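Local coordinates for DNA mimic protein DMP12 (Neisseria meningitidis MC58, PDB 3W1O) that mimics DNA, binding the dimeric histone-like protein HU at its DNA-binding sites and so partly keeping HU off DNA, probably as a regulator, at residues Phe10-Lys13 with Asp14-Ile18; Lys30-Ser34 with Glu35-Glu39; Trp73-Lys77 with Glu78-Ala82; Glu95-Val98 with Lys99-His103. All blocks are in the same frame, centred on the assembly; numbering follows the deposited sequence.

The four contacts are local, made where the chain turns or enters a helix around a four-stranded antiparallel sheet. Interaction 1 leaves strand 7-10 toward helix 21-30, and interaction 2 leads from that helix into strand 37-40; their centres are 11 Å apart and they touch where Thr36 OG1 comes within 2.8 Å of Cys11 O, a probable hydrogen bond. Interaction 2 also meets interaction 4, with Glu35 OE1 2.6 Å from His103 NE2, again probably hydrogen-bonded. Strands 37-40 and 72-75 are the outermost of the sheet; interaction 3 leaves the latter, and its centre is 19 Å from that of interaction 2. The magnesium ion belongs to interaction 1, about 11 Å from the Thr36 side chain.

Interaction 1. Residues Phe10-Lys13 with Asp14-Ile18. With MG (magnesium ion), chain C.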
loop_
_atom_site.group_PDB
_atom_site.type_symbol
_atom_site.label_atom_id
_atom_site.label_comp_id
_atom_site.label_asym_id
_atom_site.label_seq_id
_atom_site.Cartn_x
_atom_site.Cartn_y
_atom_site.Cartn_z
ATOM N N PHE A 10 -0.408 -3.823 -1.493
ATOM C CA PHE A 10 -0.033 -5.139 -1.034
ATOM C C PHE A 10 1.363 -5.578 -1.481
ATOM O O PHE A 10 1.969 -4.927 -2.381
ATOM C CB PHE A 10 -1.067 -6.185 -1.524
ATOM C CG PHE A 10 -0.942 -6.548 -2.997
ATOM C CD1 PHE A 10 -0.197 -7.663 -3.404
ATOM C CD2 PHE A 10 -1.545 -5.749 -3.966
ATOM C CE1 PHE A 10 -0.034 -7.961 -4.810
ATOM C CE2 PHE A 10 -1.400 -6.054 -5.334
ATOM C CZ PHE A 10 -0.648 -7.181 -5.735
ATOM N N CYS A 11 1.817 -6.689 -0.881
ATOM C CA CYS A 11 2.919 -7.469 -1.458
ATOM C C CYS A 11 2.509 -8.914 -1.371
ATOM O O CYS A 11 1.511 -9.251 -0.723
ATOM C CB CYS A 11 4.259 -7.158 -0.747
ATOM S SG CYS A 11 4.271 -7.669 0.982
ATOM N N LEU A 12 3.196 -9.777 -2.118
ATOM C CA LEU A 12 3.022 -11.181 -1.982
ATOM C C LEU A 12 3.543 -11.644 -0.628
ATOM O O LEU A 12 4.473 -11.039 -0.042
ATOM C CB LEU A 12 3.787 -11.907 -3.063
ATOM C CG LEU A 12 3.326 -11.537 -4.464
ATOM C CD1 LEU A 12 3.981 -12.412 -5.571
ATOM C CD2 LEU A 12 1.824 -11.647 -4.531
ATOM N N LYS A 13 2.966 -12.736 -0.176
ATOM C CA LYS A 13 3.492 -13.454 0.971
ATOM C C LYS A 13 4.845 -14.102 0.706
ATOM O O LYS A 13 5.169 -14.425 -0.425
ATOM C CB LYS A 13 2.535 -14.567 1.326
ATOM C CG LYS A 13 1.410 -14.078 2.164
ATOM C CD LYS A 13 0.367 -15.151 2.210
ATOM C CE LYS A 13 -0.429 -15.068 3.455
ATOM N NZ LYS A 13 -1.114 -16.398 3.545
ATOM N N ASP A 14 5.570 -14.319 1.793
ATOM C CA ASP A 14 6.861 -14.987 1.824
ATOM C C ASP A 14 6.918 -16.182 0.871
ATOM O O ASP A 14 7.813 -16.265 0.024
ATOM C CB ASP A 14 7.184 -15.407 3.264
ATOM C CG ASP A 14 8.513 -16.140 3.380
ATOM O OD1 ASP A 14 9.378 -15.958 2.486
ATOM O OD2 ASP A 14 8.680 -16.883 4.376
ATOM N N ASN A 15 5.991 -17.113 0.933
ATOM C CA ASN A 15 6.327 -18.256 0.057
ATOM C C ASN A 15 5.469 -18.371 -1.198
ATOM O O ASN A 15 5.135 -19.450 -1.652
ATOM C CB ASN A 15 6.591 -19.561 0.844
ATOM C CG ASN A 15 8.067 -19.644 1.404
ATOM O OD1 ASN A 15 9.054 -19.433 0.678
ATOM N ND2 ASN A 15 8.198 -19.979 2.692
ATOM N N VAL A 16 5.153 -17.201 -1.747
ATOM C CA VAL A 16 4.375 -17.037 -2.950
ATOM C C VAL A 16 5.289 -16.268 -3.901
ATOM O O VAL A 16 5.737 -15.144 -3.598
ATOM C CB VAL A 16 3.105 -16.175 -2.692
ATOM C CG1 VAL A 16 2.381 -15.905 -3.987
ATOM C CG2 VAL A 16 2.158 -16.853 -1.695
ATOM N N SER A 17 5.593 -16.904 -5.017
ATOM C CA SER A 17 6.200 -16.226 -6.133
ATOM C C SER A 17 5.290 -16.499 -7.328
ATOM O O SER A 17 5.065 -17.632 -7.763
ATOM C CB SER A 17 7.665 -16.618 -6.344
ATOM O OG SER A 17 8.485 -15.962 -5.347
ATOM N N ILE A 18 4.687 -15.419 -7.755
ATOM C CA ILE A 18 3.849 -15.380 -8.905
ATOM C C ILE A 18 4.514 -14.237 -9.635
ATOM O O ILE A 18 4.653 -13.177 -9.052
ATOM C CB ILE A 18 2.436 -14.961 -8.469
ATOM C CG1 ILE A 18 1.784 -16.117 -7.707
ATOM C CG2 ILE A 18 1.588 -14.573 -9.654
ATOM C CD1 ILE A 18 0.408 -15.788 -7.153
HETATM MG MG MG C . 11.386 -15.670 1.603
HETATM O O HOH W 1 10.350 -13.800 0.772
HETATM O O HOH W 2 13.252 -15.044 0.539
HETATM O O HOH W 3 12.464 -16.520 3.295
HETATM O O HOH W 4 11.702 -14.060 3.194
#
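Leu12, just before the turn, meets the side chains of both Val16 and Ile18 with its CD1 methyl. The distances are balanced: Leu12 CD1 is 4.2 Å from Val16 CG1 and 4.2 Å from Ile18 CB. Closer still is the backbone, since the same methyl approaches Ile18 O to 3.6 Å. Leu12 CG stands beside its own backbone N and anti to the carbonyl carbon (chi1 -61°), and the extended second torsion then carries CD1 to these partners. Val16 uses its two branches differently. While CG1 faces Leu12, CG2 packs against the root of the Lys13 side chain, 3.8 Å from Lys13 CB, and the extended lysine chain runs off toward Ser34 and Thr36. A backbone bond of 3.1 Å from Val16 N to Lys13 O closes the turn; Lys113 NZ is a further donor to that oxygen. Asp14 turns outward from the turn, its carboxylate binding the magnesium ion through OD1 at 2.2 Å. Four waters, at 2.2 to 2.3 Å from the ion, account for its other modelled ligands. On the inner side, Leu12 and Ile18 both rest on Trp27 of helix 21-30. Together these features describe a type I beta turn from Lys13 to Val16, in the loop between strand 7-10 and helix 21-30, carrying a hydrated magnesium ion on a single carboxylate oxygen.

Interaction 2. Residues Lys30-Ser34 with Glu35-Glu39; sequences KNIQS and ETVVE
The carboxylate of Glu39 has the CG2 methyl of Ile32 over one face, offset toward the OE1 end, with Ile32 CG2 and Glu39 OE1 3.5 Å apart. The two side chains cross at about a right angle, and OE2 is taken by Asn6 ND2, a bond that helps fix how the flat group is turned. A second pair of flat groups meets edge-on within residues 30-34: Gln33 NE2 donates to Asn31 OD1 over 3.0 Å, on a lone pair in the carbonyl plane and with the acceptor in the plane of the Gln33 amide. The other end of the Asn31 amide, ND2, is bound by Trp27 O.

Two successive type I beta turns, Asn31 to Ser34 and Ser34 to Val37, take the chain from the end of helix 21-30 into strand 37-40, which lies at one margin of the sheet. The second is closed by Val37 N donating to Ser34 O over 3.1 Å, at 158° at the hydrogen. Val37 CG1 meets Ile32 CD1 at 3.8 Å, the side chains again nearly perpendicular, and Val37 CG2 lies 3.6 Å from Asn31 O. Ser34 OG, anti to its backbone N (chi1 175°), is thereby swung toward the following residues and donates to Thr36 OG1 over 2.6 Å. Thr36 OG1 is hydrogen-bonded in turn to Cys11 O, just past strand 7-10.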
loop_
_atom_site.group_PDB
_atom_site.type_symbol
_atom_site.label_atom_id
_atom_site.label_comp_id
_atom_site.label_asym_id
_atom_site.label_seq_id
_atom_site.Cartn_x
_atom_site.Cartn_y
_atom_site.Cartn_z
ATOM N N LYS A 30 -7.833 -12.313 -4.314
ATOM C CA LYS A 30 -8.165 -13.621 -3.706
ATOM C C LYS A 30 -7.609 -13.861 -2.305
ATOM O O LYS A 30 -7.965 -14.863 -1.672
ATOM C CB LYS A 30 -7.656 -14.769 -4.592
ATOM C CG LYS A 30 -8.499 -14.946 -5.859
ATOM C CD LYS A 30 -7.695 -15.687 -6.931
ATOM C CE LYS A 30 -7.904 -17.182 -6.832
ATOM N NZ LYS A 30 -7.536 -17.796 -8.153
ATOM N N ASN A 31 -6.723 -12.984 -1.837
ATOM C CA ASN A 31 -6.085 -13.160 -0.520
ATOM C C ASN A 31 -6.208 -11.921 0.328
ATOM O O ASN A 31 -5.248 -11.470 0.989
ATOM C CB ASN A 31 -4.619 -13.536 -0.725
ATOM C CG ASN A 31 -4.483 -14.968 -1.179
ATOM O OD1 ASN A 31 -4.539 -15.869 -0.343
ATOM N ND2 ASN A 31 -4.397 -15.201 -2.510
ATOM N N ILE A 32 -7.395 -11.340 0.280
ATOM C CA ILE A 32 -7.665 -10.172 1.119
ATOM C C ILE A 32 -7.503 -10.533 2.597
ATOM O O ILE A 32 -7.305 -9.641 3.416
ATOM C CB ILE A 32 -9.061 -9.559 0.876
ATOM C CG1 ILE A 32 -9.200 -9.098 -0.578
ATOM C CG2 ILE A 32 -9.334 -8.421 1.886
ATOM C CD1 ILE A 32 -8.411 -7.930 -0.917
ATOM N N GLN A 33 -7.528 -11.807 2.947
ATOM C CA GLN A 33 -7.293 -12.121 4.372
ATOM C C GLN A 33 -5.829 -11.903 4.746
ATOM O O GLN A 33 -5.497 -11.795 5.928
ATOM C CB GLN A 33 -7.713 -13.545 4.732
ATOM C CG GLN A 33 -6.759 -14.636 4.322
ATOM C CD GLN A 33 -6.580 -14.785 2.826
ATOM O OE1 GLN A 33 -7.460 -14.412 2.021
ATOM N NE2 GLN A 33 -5.423 -15.352 2.432
ATOM N N SER A 34 -4.937 -11.878 3.732
ATOM C CA SER A 34 -3.516 -11.750 4.037
ATOM C C SER A 34 -3.127 -10.466 4.798
ATOM O O SER A 34 -3.591 -9.365 4.487
ATOM C CB SER A 34 -2.665 -11.947 2.757
ATOM O OG SER A 34 -1.292 -11.697 3.043
ATOM N N GLU A 35 -2.217 -10.614 5.768
ATOM C CA GLU A 35 -1.603 -9.495 6.447
ATOM C C GLU A 35 -0.803 -8.633 5.448
ATOM O O GLU A 35 -0.454 -7.489 5.742
ATOM C CB GLU A 35 -0.644 -10.005 7.568
ATOM C CG GLU A 35 0.668 -10.612 7.055
ATOM C CD GLU A 35 1.510 -11.152 8.188
ATOM O OE1 GLU A 35 2.133 -10.320 8.875
ATOM O OE2 GLU A 35 1.549 -12.382 8.364
ATOM N N THR A 36 -0.552 -9.176 4.263
ATOM C CA THR A 36 0.287 -8.460 3.263
ATOM C C THR A 36 -0.573 -7.649 2.309
ATOM O O THR A 36 -0.035 -7.017 1.402
ATOM C CB THR A 36 1.161 -9.404 2.413
ATOM O OG1 THR A 36 0.322 -10.246 1.588
ATOM C CG2 THR A 36 2.086 -10.279 3.351
ATOM N N VAL A 37 -1.898 -7.673 2.517
ATOM C CA VAL A 37 -2.817 -7.017 1.600
ATOM C C VAL A 37 -3.622 -6.025 2.398
ATOM O O VAL A 37 -4.226 -6.387 3.445
ATOM C CB VAL A 37 -3.763 -7.977 0.860
ATOM C CG1 VAL A 37 -4.836 -7.158 0.079
ATOM C CG2 VAL A 37 -3.018 -8.907 -0.070
ATOM N N VAL A 38 -3.638 -4.774 1.954
ATOM C CA VAL A 38 -4.564 -3.827 2.555
ATOM C C VAL A 38 -5.638 -3.506 1.497
ATOM O O VAL A 38 -5.320 -3.021 0.431
ATOM C CB VAL A 38 -3.873 -2.533 2.984
ATOM C CG1 VAL A 38 -4.878 -1.605 3.673
ATOM C CG2 VAL A 38 -2.706 -2.837 3.948
ATOM N N GLU A 39 -6.905 -3.742 1.826
ATOM C CA GLU A 39 -8.011 -3.373 0.964
ATOM C C GLU A 39 -8.548 -2.053 1.479
ATOM O O GLU A 39 -8.795 -1.916 2.681
ATOM C CB GLU A 39 -9.091 -4.461 1.108
ATOM C CG GLU A 39 -10.341 -4.201 0.330
ATOM C CD GLU A 39 -11.388 -5.259 0.623
ATOM O OE1 GLU A 39 -11.533 -5.681 1.803
ATOM O OE2 GLU A 39 -12.054 -5.642 -0.345
#

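Interaction 3. Residues Trp73-Lys77 with Glu78-Ala82; sequences WLIDK and ESILA
This is a strand-to-helix junction, in which Asp76, just after strand 72-75, caps the start of helix 77-88. The evidence centres on the carboxylate of this N-cap residue, whose OD1 accepts two bonds from Ser79. Ser79 OG, at 2.9 Å from Asp76 OD1, approaches nearly along the C-O axis; Ser79 N, at 3.1 Å from the same OD1, comes from above the carboxylate plane, 51° out of it. Asp76 CG sits between its backbone N and carbonyl carbon (chi1 68°), which folds the carboxylate back over the helix start. Such a cap satisfies a first-turn amide, and the helix dipole would probably favour the negative charge there. A hydrophobic staple accompanies it: Ile75, just before the N-cap, sets its CG2 3.5 Å from Ile80 CG1, and Ile80 continues inward onto Leu105 and Ile109 of helix 96-111. Asp76 and Glu78 point the same way, their like-charged OD2 and OE1 4.5 Å apart, with a water donating to Glu78 OE1 at 2.7 Å and lying close to Asp76 OD2 as well. One turn along, Lys77 and Leu81 run side by side, the aliphatic CG of Lys77 4.0 Å from Leu81 CD1.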
loop_
_atom_site.group_PDB
_atom_site.type_symbol
_atom_site.label_atom_id
_atom_site.label_comp_id
_atom_site.label_asym_id
_atom_site.label_seq_id
_atom_site.Cartn_x
_atom_site.Cartn_y
_atom_site.Cartn_z
ATOM N N TRP A 73 0.962 0.863 -9.438
ATOM C CA TRP A 73 2.138 1.587 -8.982
ATOM C C TRP A 73 2.983 0.590 -8.226
ATOM O O TRP A 73 2.456 -0.290 -7.529
ATOM C CB TRP A 73 1.777 2.766 -8.061
ATOM C CG TRP A 73 1.110 3.894 -8.745
ATOM C CD1 TRP A 73 1.720 5.000 -9.265
ATOM C CD2 TRP A 73 -0.298 4.067 -8.975
ATOM N NE1 TRP A 73 0.783 5.847 -9.803
ATOM C CE2 TRP A 73 -0.460 5.292 -9.657
ATOM C CE3 TRP A 73 -1.427 3.295 -8.695
ATOM C CZ2 TRP A 73 -1.710 5.790 -10.048
ATOM C CZ3 TRP A 73 -2.720 3.815 -9.080
ATOM C CH2 TRP A 73 -2.825 5.026 -9.759
ATOM N N LEU A 74 4.285 0.665 -8.409
ATOM C CA LEU A 74 5.157 -0.359 -7.807
ATOM C C LEU A 74 6.165 0.389 -7.027
ATOM O O LEU A 74 6.775 1.282 -7.601
ATOM C CB LEU A 74 5.969 -1.048 -8.873
ATOM C CG LEU A 74 5.385 -1.740 -10.029
ATOM C CD1 LEU A 74 6.535 -2.600 -10.599
ATOM C CD2 LEU A 74 4.213 -2.562 -9.603
ATOM N N ILE A 75 6.395 0.002 -5.762
ATOM C CA ILE A 75 7.175 0.804 -4.787
ATOM C C ILE A 75 8.383 -0.084 -4.474
ATOM O O ILE A 75 8.208 -1.252 -4.130
ATOM C CB ILE A 75 6.325 1.094 -3.497
ATOM C CG1 ILE A 75 5.076 1.952 -3.820
ATOM C CG2 ILE A 75 7.086 1.919 -2.498
ATOM C CD1 ILE A 75 3.962 1.253 -4.499
ATOM N N ASP A 76 9.594 0.450 -4.677
ATOM C CA ASP A 76 10.817 -0.287 -4.437
ATOM C C ASP A 76 11.287 -0.091 -2.982
ATOM O O ASP A 76 10.814 0.826 -2.305
ATOM C CB ASP A 76 11.937 0.208 -5.409
ATOM C CG ASP A 76 12.429 1.687 -5.141
ATOM O OD1 ASP A 76 11.721 2.564 -4.571
ATOM O OD2 ASP A 76 13.580 1.997 -5.558
ATOM N N LYS A 77 12.250 -0.896 -2.541
ATOM C CA LYS A 77 12.725 -0.822 -1.142
ATOM C C LYS A 77 13.026 0.605 -0.663
ATOM O O LYS A 77 12.602 0.999 0.405
ATOM C CB LYS A 77 13.954 -1.711 -0.916
ATOM C CG LYS A 77 14.434 -1.708 0.521
ATOM C CD LYS A 77 15.732 -2.461 0.683
ATOM C CE LYS A 77 16.021 -2.680 2.158
ATOM N NZ LYS A 77 17.074 -3.742 2.396
ATOM N N GLU A 78 13.778 1.376 -1.445
ATOM C CA GLU A 78 14.082 2.755 -1.047
ATOM C C GLU A 78 12.816 3.545 -0.712
ATOM O O GLU A 78 12.732 4.203 0.322
ATOM C CB GLU A 78 14.821 3.516 -2.161
ATOM C CG GLU A 78 15.400 4.848 -1.674
ATOM C CD GLU A 78 16.075 5.674 -2.784
ATOM O OE1 GLU A 78 16.353 5.120 -3.874
ATOM O OE2 GLU A 78 16.324 6.880 -2.559
ATOM N N SER A 79 11.844 3.490 -1.625
ATOM C CA SER A 79 10.609 4.224 -1.439
ATOM C C SER A 79 9.751 3.599 -0.317
ATOM O O SER A 79 9.075 4.340 0.419
ATOM C CB SER A 79 9.827 4.255 -2.751
ATOM O OG SER A 79 10.507 5.075 -3.713
ATOM N N ILE A 80 9.781 2.281 -0.203
ATOM C CA ILE A 80 9.048 1.574 0.886
ATOM C C ILE A 80 9.482 2.117 2.253
ATOM O O ILE A 80 8.648 2.461 3.105
ATOM C CB ILE A 80 9.201 0.036 0.825
ATOM C CG1 ILE A 80 8.461 -0.534 -0.397
ATOM C CG2 ILE A 80 8.617 -0.671 2.091
ATOM C CD1 ILE A 80 8.883 -1.969 -0.758
ATOM N N LEU A 81 10.800 2.202 2.447
ATOM C CA LEU A 81 11.338 2.694 3.701
ATOM C C LEU A 81 10.980 4.141 3.901
ATOM O O LEU A 81 10.634 4.528 4.997
ATOM C CB LEU A 81 12.864 2.536 3.739
ATOM C CG LEU A 81 13.301 1.097 3.942
ATOM C CD1 LEU A 81 14.778 0.911 3.563
ATOM C CD2 LEU A 81 13.026 0.672 5.390
ATOM N N ALA A 82 11.096 4.950 2.850
ATOM C CA ALA A 82 10.783 6.389 2.933
ATOM C C ALA A 82 9.286 6.624 3.270
ATOM O O ALA A 82 8.964 7.492 4.068
ATOM C CB ALA A 82 11.126 7.078 1.636
HETATM O O HOH W 5 15.824 2.815 -5.226
#

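Interaction 4. Residues Glu95-Val98 with Lys99-His103; sequences EPLV and KNIIH
Asn100 N donates to Pro96 O over 2.8 Å, the shortest of four successive i to i+4 backbone bonds that tie residues 95-98 to 99-103. The side chain of Asn100 curls back over the same carbonyl, its CG 3.2 Å from Pro96 O. That position follows from the first torsion (chi1 -74°), which sets CG beside the backbone N; ND2 has a poor angle to Pro96 O and makes no hydrogen bond with it. These bonds form the opening turns of helix 96-111, with Glu95 as N-cap residue and Pro96 in the first turn. Glu95 contributes its carbonyl, accepting from Lys99 N at 2.9 Å, while its carboxylate points elsewhere, to Tyr48 OH and in a salt bridge to Arg51. Lys99 lays its CG 3.5 Å from Glu95 O before its chain bends at chi3. On the inner side, two apolar pairs form, the members of each one turn apart. Val98 CG1 lies 3.9 Å from Ile102 CD1, the two side chains inclined to each other, and Leu97 CG is 4.2 Å from Ile101 CD1. Leu87 of helix 77-88 packs on Val98, Ile101 and Ile102, whereas Leu97 reaches Val38 and Ile40 of strand 37-40 and Tyr48 of helix 42-51.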
loop_
_atom_site.group_PDB
_atom_site.type_symbol
_atom_site.label_atom_id
_atom_site.label_comp_id
_atom_site.label_asym_id
_atom_site.label_seq_id
_atom_site.Cartn_x
_atom_site.Cartn_y
_atom_site.Cartn_z
ATOM N N GLU A 95 -3.501 4.969 13.579
ATOM C CA GLU A 95 -4.847 4.639 13.166
ATOM C C GLU A 95 -4.789 3.353 12.355
ATOM O O GLU A 95 -3.780 3.065 11.725
ATOM C CB GLU A 95 -5.432 5.815 12.400
ATOM C CG GLU A 95 -5.587 6.989 13.333
ATOM C CD GLU A 95 -6.221 8.179 12.696
ATOM O OE1 GLU A 95 -6.746 8.043 11.573
ATOM O OE2 GLU A 95 -6.176 9.275 13.325
ATOM N N PRO A 96 -5.833 2.516 12.455
ATOM C CA PRO A 96 -5.702 1.171 11.860
ATOM C C PRO A 96 -5.279 1.168 10.426
ATOM O O PRO A 96 -4.403 0.393 10.091
ATOM C CB PRO A 96 -7.107 0.571 12.012
ATOM C CG PRO A 96 -7.613 1.273 13.337
ATOM C CD PRO A 96 -7.083 2.685 13.231
ATOM N N LEU A 97 -5.884 1.977 9.553
ATOM C CA LEU A 97 -5.483 1.881 8.144
ATOM C C LEU A 97 -3.989 2.192 7.974
ATOM O O LEU A 97 -3.285 1.546 7.176
ATOM C CB LEU A 97 -6.320 2.854 7.291
ATOM C CG LEU A 97 -5.916 2.950 5.802
ATOM C CD1 LEU A 97 -6.166 1.594 5.145
ATOM C CD2 LEU A 97 -6.730 4.058 5.092
ATOM N N VAL A 98 -3.507 3.205 8.691
ATOM C CA VAL A 98 -2.116 3.589 8.573
ATOM C C VAL A 98 -1.245 2.474 9.123
ATOM O O VAL A 98 -0.238 2.143 8.516
ATOM C CB VAL A 98 -1.832 4.952 9.261
ATOM C CG1 VAL A 98 -0.334 5.347 9.098
ATOM C CG2 VAL A 98 -2.774 6.047 8.642
ATOM N N LYS A 99 -1.642 1.857 10.263
ATOM C CA LYS A 99 -0.919 0.724 10.784
ATOM C C LYS A 99 -0.883 -0.428 9.791
ATOM O O LYS A 99 0.127 -1.125 9.683
ATOM C CB LYS A 99 -1.523 0.199 12.100
ATOM C CG LYS A 99 -1.314 1.151 13.319
ATOM C CD LYS A 99 -2.128 0.626 14.546
ATOM C CE LYS A 99 -1.665 -0.805 14.887
ATOM N NZ LYS A 99 -2.165 -1.082 16.229
ATOM N N ASN A 100 -2.007 -0.651 9.123
ATOM C CA ASN A 100 -2.086 -1.731 8.194
ATOM C C ASN A 100 -1.154 -1.498 6.992
ATOM O O ASN A 100 -0.550 -2.448 6.496
ATOM C CB ASN A 100 -3.522 -1.926 7.748
ATOM C CG ASN A 100 -4.367 -2.567 8.836
ATOM O OD1 ASN A 100 -3.825 -3.236 9.713
ATOM N ND2 ASN A 100 -5.656 -2.336 8.801
ATOM N N ILE A 101 -1.088 -0.255 6.529
ATOM C CA ILE A 101 -0.207 0.052 5.381
ATOM C C ILE A 101 1.221 -0.107 5.858
ATOM O O ILE A 101 2.027 -0.796 5.215
ATOM C CB ILE A 101 -0.445 1.478 4.833
ATOM C CG1 ILE A 101 -1.798 1.524 4.133
ATOM C CG2 ILE A 101 0.660 1.858 3.832
ATOM C CD1 ILE A 101 -2.236 2.971 3.737
ATOM N N ILE A 102 1.502 0.416 7.049
ATOM C CA ILE A 102 2.855 0.257 7.623
ATOM C C ILE A 102 3.273 -1.210 7.685
ATOM O O ILE A 102 4.434 -1.586 7.386
ATOM C CB ILE A 102 2.962 0.943 9.002
ATOM C CG1 ILE A 102 2.988 2.468 8.856
ATOM C CG2 ILE A 102 4.215 0.448 9.745
ATOM C CD1 ILE A 102 2.750 3.206 10.242
ATOM N N HIS A 103 2.319 -2.059 8.047
ATOM C CA HIS A 103 2.657 -3.451 8.206
ATOM C C HIS A 103 3.049 -4.114 6.890
ATOM O O HIS A 103 3.958 -4.977 6.854
ATOM C CB HIS A 103 1.488 -4.239 8.771
ATOM C CG HIS A 103 1.885 -5.622 9.133
ATOM N ND1 HIS A 103 2.732 -5.887 10.191
ATOM C CD2 HIS A 103 1.659 -6.807 8.515
ATOM C CE1 HIS A 103 2.966 -7.188 10.242
ATOM N NE2 HIS A 103 2.324 -7.769 9.237
#